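Local coordinates for molybdopterin biosynthesis moeA protein (Pyrococcus horikoshii, PDB 1WU2) that probably takes part in molybdenum cofactor biosynthesis, as a MoeA-family protein thought to help insert molybdenum into molybdopterin, at residues Ala62-Ala65 with Glu66-Phe69; Gln70-Glu73 with Tyr74-Ile77. All coordinates share one frame; numbering follows the deposited sequence.

Interaction 1 of 2, residues Ala62-Ala65 with Glu66-Phe69; sequences AIRA and EDTF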
ATOM      1  N   ALA A  62     -25.082  -9.769  38.870  1.00 40.28           N
ATOM      2  CA  ALA A  62     -24.730  -8.375  39.100  1.00 40.78           C
ATOM      3  C   ALA A  62     -24.737  -8.076  40.599  1.00 41.38           C
ATOM      4  O   ALA A  62     -25.788  -8.076  41.234  1.00 41.38           O
ATOM      5  CB  ALA A  62     -25.697  -7.461  38.362  1.00 40.76           C
ATOM      6  N   ILE A  63     -23.553  -7.833  41.158  1.00 42.26           N
ATOM      7  CA  ILE A  63     -23.392  -7.609  42.591  1.00 43.05           C
ATOM      8  C   ILE A  63     -22.765  -6.248  42.860  1.00 44.28           C
ATOM      9  O   ILE A  63     -22.529  -5.468  41.938  1.00 44.13           O
ATOM     10  CB  ILE A  63     -22.509  -8.725  43.205  1.00 42.84           C
ATOM     11  CG1 ILE A  63     -21.099  -8.703  42.600  1.00 42.54           C
ATOM     12  CG2 ILE A  63     -23.155 -10.089  42.989  1.00 42.44           C
ATOM     13  CD1 ILE A  63     -20.070  -9.452  43.420  1.00 42.24           C
ATOM     14  N   ARG A  64     -22.510  -5.973  44.135  1.00 45.93           N
ATOM     15  CA  ARG A  64     -21.671  -4.855  44.535  1.00 47.34           C
ATOM     16  C   ARG A  64     -20.277  -5.414  44.760  1.00 48.72           C
ATOM     17  O   ARG A  64     -20.108  -6.369  45.518  1.00 49.03           O
ATOM     18  CB  ARG A  64     -22.179  -4.219  45.829  1.00 47.44           C
ATOM     19  CG  ARG A  64     -23.676  -3.955  45.872  1.00 48.00           C
ATOM     20  CD  ARG A  64     -24.073  -2.662  45.207  1.00 49.11           C
ATOM     21  NE  ARG A  64     -23.700  -1.504  46.022  1.00 50.35           N
ATOM     22  CZ  ARG A  64     -24.552  -0.730  46.697  1.00 51.36           C
ATOM     23  NH1 ARG A  64     -25.862  -0.959  46.674  1.00 51.76           N
ATOM     24  NH2 ARG A  64     -24.085   0.293  47.404  1.00 51.74           N
ATOM     25  N   ALA A  65     -19.285  -4.840  44.086  1.00 50.58           N
ATOM     26  CA  ALA A  65     -17.889  -5.211  44.300  1.00 52.07           C
ATOM     27  C   ALA A  65     -17.502  -4.998  45.762  1.00 53.47           C
ATOM     28  O   ALA A  65     -16.770  -5.798  46.339  1.00 53.72           O
ATOM     29  CB  ALA A  65     -16.980  -4.392  43.386  1.00 52.21           C
ATOM     30  N   GLU A  66     -18.028  -3.926  46.353  1.00 55.12           N
ATOM     31  CA  GLU A  66     -17.727  -3.541  47.733  1.00 56.22           C
ATOM     32  C   GLU A  66     -18.098  -4.628  48.749  1.00 56.69           C
ATOM     33  O   GLU A  66     -17.440  -4.770  49.777  1.00 56.82           O
ATOM     34  CB  GLU A  66     -18.464  -2.240  48.091  1.00 56.51           C
ATOM     35  CG  GLU A  66     -17.912  -0.982  47.422  1.00 57.40           C
ATOM     36  CD  GLU A  66     -18.289  -0.864  45.951  1.00 58.36           C
ATOM     37  OE1 GLU A  66     -19.483  -1.042  45.609  1.00 58.89           O
ATOM     38  OE2 GLU A  66     -17.386  -0.590  45.131  1.00 59.06           O
ATOM     39  N   ASP A  67     -19.149  -5.390  48.448  1.00 57.22           N
ATOM     40  CA  ASP A  67     -19.666  -6.418  49.354  1.00 57.64           C
ATOM     41  C   ASP A  67     -18.775  -7.651  49.519  1.00 57.80           C
ATOM     42  O   ASP A  67     -19.029  -8.477  50.395  1.00 57.89           O
ATOM     43  CB  ASP A  67     -21.045  -6.889  48.871  1.00 57.77           C
ATOM     44  CG  ASP A  67     -22.128  -5.849  49.085  1.00 58.10           C
ATOM     45  OD1 ASP A  67     -21.895  -4.869  49.825  1.00 58.73           O
ATOM     46  OD2 ASP A  67     -23.246  -5.932  48.540  1.00 58.21           O
ATOM     47  N   THR A  68     -17.748  -7.784  48.683  1.00 57.92           N
ATOM     48  CA  THR A  68     -16.930  -8.996  48.647  1.00 58.02           C
ATOM     49  C   THR A  68     -15.448  -8.734  48.932  1.00 58.19           C
ATOM     50  O   THR A  68     -14.612  -9.601  48.689  1.00 58.16           O
ATOM     51  CB  THR A  68     -17.077  -9.674  47.266  1.00 58.00           C
ATOM     52  OG1 THR A  68     -16.543  -8.822  46.247  1.00 57.90           O
ATOM     53  CG2 THR A  68     -18.545  -9.829  46.878  1.00 58.01           C
ATOM     54  N   PHE A  69     -15.122  -7.552  49.452  1.00 58.48           N
ATOM     55  CA  PHE A  69     -13.725  -7.191  49.710  1.00 58.76           C
ATOM     56  C   PHE A  69     -13.093  -8.043  50.816  1.00 59.10           C
ATOM     57  O   PHE A  69     -11.880  -8.256  50.819  1.00 59.13           O
ATOM     58  CB  PHE A  69     -13.608  -5.697  50.057  1.00 58.75           C
ATOM     59  CG  PHE A  69     -13.742  -4.769  48.866  1.00 58.52           C
ATOM     60  CD1 PHE A  69     -13.958  -5.253  47.576  1.00 58.34           C
ATOM     61  CD2 PHE A  69     -13.650  -3.395  49.048  1.00 58.27           C
ATOM     62  CE1 PHE A  69     -14.076  -4.383  46.499  1.00 58.28           C
ATOM     63  CE2 PHE A  69     -13.770  -2.521  47.973  1.00 58.30           C
ATOM     64  CZ  PHE A  69     -13.982  -3.017  46.698  1.00 58.27           C
TER
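T68 turns its hydroxyl back onto the backbone of A65. Its chi1 of 65° sets OG1 between the backbone N and the carbonyl carbon, on the side facing the A65 carbonyl. T68 OG1 gives a hydrogen bond to A65 O at 3.0 Å. The T68 backbone N also reaches A65 O, at 3.2 Å and nearly straight (164°). Both donors come from the same face of the carbonyl plane, so two bonds grip one oxygen. T68 OG1 has a further partner in V135 N.

The methyl of T68 points elsewhere. T68 CG2 meets I63 CD1 at 3.8 Å, and the two side chains cross at about a right angle. This is where strand 60-63 of the N-terminal region's mixed sheet runs out into a 3-10 turn. D67 N closes that turn with a hydrogen bond to R64 O at 3.2 Å.

The D67 carboxylate lies against the aliphatic start of R64, with D67 OD2 3.3 Å from R64 CG. Guanidinium and carboxylate planes are 25° apart, but their charged atoms do not meet. D67 OD2 is hydrogen-bonded to G98 N instead, and R64 NH1 to V95 O. E66 OE1 lies at the guanidinium edge, 4.3 Å from R64 NE and too far for a salt bridge, while E66 OE2 is hydrogen-bonded to N114 ND2. F69 brings its ring over E66 CA, which sits 3.8 Å above the ring centre.

Interaction 2 of 2, residues Gln70-Glu73 with Tyr74-Ile77; sequences QARE and YNPI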
ATOM      1  N   GLN A  70     -13.917  -8.530  51.741  1.00 59.52           N
ATOM      2  CA  GLN A  70     -13.451  -9.386  52.833  1.00 59.87           C
ATOM      3  C   GLN A  70     -13.829 -10.848  52.565  1.00 60.16           C
ATOM      4  O   GLN A  70     -14.203 -11.584  53.482  1.00 60.30           O
ATOM      5  CB  GLN A  70     -14.034  -8.895  54.170  1.00 59.91           C
ATOM      6  CG  GLN A  70     -13.169  -7.867  54.901  1.00 60.02           C
ATOM      7  CD  GLN A  70     -12.705  -6.725  54.011  1.00 60.25           C
ATOM      8  OE1 GLN A  70     -13.411  -5.729  53.848  1.00 60.55           O
ATOM      9  NE2 GLN A  70     -11.514  -6.867  53.437  1.00 60.24           N
ATOM     10  N   ALA A  71     -13.712 -11.264  51.305  1.00 60.44           N
ATOM     11  CA  ALA A  71     -14.078 -12.616  50.889  1.00 60.68           C
ATOM     12  C   ALA A  71     -12.833 -13.479  50.747  1.00 60.90           C
ATOM     13  O   ALA A  71     -11.860 -13.078  50.109  1.00 60.86           O
ATOM     14  CB  ALA A  71     -14.845 -12.579  49.578  1.00 60.66           C
ATOM     15  N   ARG A  72     -12.870 -14.658  51.361  1.00 61.22           N
ATOM     16  CA  ARG A  72     -11.777 -15.625  51.292  1.00 61.48           C
ATOM     17  C   ARG A  72     -12.349 -17.036  51.126  1.00 61.48           C
ATOM     18  O   ARG A  72     -13.565 -17.209  51.026  1.00 61.52           O
ATOM     19  CB  ARG A  72     -10.911 -15.527  52.555  1.00 61.63           C
ATOM     20  CG  ARG A  72     -10.097 -14.238  52.647  1.00 62.17           C
ATOM     21  CD  ARG A  72      -9.527 -13.941  54.029  1.00 63.21           C
ATOM     22  NE  ARG A  72      -9.969 -12.641  54.544  1.00 63.76           N
ATOM     23  CZ  ARG A  72     -10.929 -12.450  55.455  1.00 64.46           C
ATOM     24  NH1 ARG A  72     -11.592 -13.474  55.992  1.00 64.58           N
ATOM     25  NH2 ARG A  72     -11.232 -11.213  55.835  1.00 64.62           N
ATOM     26  N   GLU A  73     -11.476 -18.039  51.069  1.00 61.49           N
ATOM     27  CA  GLU A  73     -11.913 -19.429  50.948  1.00 61.51           C
ATOM     28  C   GLU A  73     -12.685 -19.876  52.194  1.00 61.34           C
ATOM     29  O   GLU A  73     -13.658 -20.624  52.087  1.00 61.36           O
ATOM     30  CB  GLU A  73     -10.709 -20.349  50.697  1.00 61.58           C
ATOM     31  CG  GLU A  73     -11.021 -21.842  50.639  1.00 62.03           C
ATOM     32  CD  GLU A  73     -12.100 -22.194  49.632  1.00 62.43           C
ATOM     33  OE1 GLU A  73     -11.863 -22.022  48.416  1.00 62.95           O
ATOM     34  OE2 GLU A  73     -13.184 -22.651  50.054  1.00 62.52           O
ATOM     35  N   TYR A  74     -12.257 -19.403  53.365  1.00 61.12           N
ATOM     36  CA  TYR A  74     -12.898 -19.755  54.635  1.00 60.98           C
ATOM     37  C   TYR A  74     -13.670 -18.581  55.251  1.00 60.38           C
ATOM     38  O   TYR A  74     -13.801 -18.478  56.474  1.00 60.32           O
ATOM     39  CB  TYR A  74     -11.852 -20.301  55.610  1.00 61.18           C
ATOM     40  CG  TYR A  74     -11.281 -21.628  55.169  1.00 62.16           C
ATOM     41  CD1 TYR A  74     -10.243 -21.686  54.245  1.00 63.08           C
ATOM     42  CD2 TYR A  74     -11.790 -22.827  55.662  1.00 63.20           C
ATOM     43  CE1 TYR A  74      -9.715 -22.903  53.831  1.00 63.58           C
ATOM     44  CE2 TYR A  74     -11.269 -24.050  55.255  1.00 63.79           C
ATOM     45  CZ  TYR A  74     -10.232 -24.081  54.338  1.00 63.94           C
ATOM     46  OH  TYR A  74      -9.711 -25.287  53.929  1.00 64.62           O
ATOM     47  N   ASN A  75     -14.175 -17.700  54.388  1.00 59.68           N
ATOM     48  CA  ASN A  75     -15.127 -16.664  54.783  1.00 59.11           C
ATOM     49  C   ASN A  75     -16.024 -16.306  53.592  1.00 58.48           C
ATOM     50  O   ASN A  75     -15.872 -15.240  52.990  1.00 58.37           O
ATOM     51  CB  ASN A  75     -14.397 -15.427  55.320  1.00 59.13           C
ATOM     52  CG  ASN A  75     -15.352 -14.370  55.859  1.00 59.29           C
ATOM     53  OD1 ASN A  75     -16.351 -14.687  56.506  1.00 59.48           O
ATOM     54  ND2 ASN A  75     -15.048 -13.107  55.587  1.00 59.47           N
ATOM     55  N   PRO A  76     -16.947 -17.203  53.242  1.00 57.73           N
ATOM     56  CA  PRO A  76     -17.830 -16.981  52.092  1.00 57.19           C
ATOM     57  C   PRO A  76     -18.887 -15.914  52.372  1.00 56.56           C
ATOM     58  O   PRO A  76     -19.704 -16.086  53.279  1.00 56.54           O
ATOM     59  CB  PRO A  76     -18.487 -18.354  51.868  1.00 57.23           C
ATOM     60  CG  PRO A  76     -17.787 -19.304  52.789  1.00 57.48           C
ATOM     61  CD  PRO A  76     -17.231 -18.490  53.902  1.00 57.74           C
ATOM     62  N   ILE A  77     -18.856 -14.822  51.610  1.00 55.76           N
ATOM     63  CA  ILE A  77     -19.888 -13.793  51.706  1.00 55.14           C
ATOM     64  C   ILE A  77     -21.140 -14.311  51.004  1.00 54.41           C
ATOM     65  O   ILE A  77     -21.076 -14.753  49.856  1.00 54.34           O
ATOM     66  CB  ILE A  77     -19.403 -12.444  51.093  1.00 55.18           C
ATOM     67  CG1 ILE A  77     -18.691 -11.597  52.154  1.00 55.37           C
ATOM     68  CG2 ILE A  77     -20.567 -11.638  50.503  1.00 55.27           C
ATOM     69  CD1 ILE A  77     -17.311 -12.092  52.513  1.00 55.51           C
TER
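R72 and N75 are the end residues of a type I beta turn, with E73 and Y74 at its corners, at the tip of the loop leading into strand 77-84. The backbone bonds of the turn are weak. N75 N reaches R72 O at 3.5 Å, and R72 N reaches N75 O at the same length. Both are fairly straight but long.

A side-chain bond spans the arms further back. N75 ND2 donates to Q70 O at 2.7 Å, but the bond is bent (123° at the hydrogen) and counts as weak. With chi1 at -175°, the N75 amide extends anti to its own N and reaches across to the 70-73 arm. Replacing N75 by an alanine would probably cost Q70 O this weak donor and leave R72 NH1 without its amide neighbour.

The flat groups of R72 and N75 are nearly parallel, their planes 12° apart. R72 NH1 packs against N75 CB at 3.5 Å. It is equally near N75 ND2, but two donors cannot bond each other. Q70 O lies over one face of the guanidinium, offset toward its rim.

At the tip, the E73 methylene touches its neighbour's ring, E73 CG lying 3.6 Å from Y74 CE1, and the carboxylate plane is steep to the ring. E73 OE1 also makes a weak, long ion pair with R133. The apolar contact is at the base, where I77 CD1 packs on A71 CB at 3.9 Å.

Overall arrangement
Strand 60-63 enters first, in the mixed sheet of the N-terminal region. Interaction 1 closes a short turn directly after it, within residues 62-69. The chain then runs on without a gap into residues 70-77, where interaction 2 closes a hairpin-like loop at the surface and leads into strand 77-84. The two contacts follow in series; neither encloses nor crosses the other. Their centres are about 12 Å apart, and they touch where D67 O packs on I77 CG2 at 3.5 Å. Together they make up the connection between two strands of one sheet, with strand 99-103 between them in the sheet order. I77 and P76 also pack on strand 128-131.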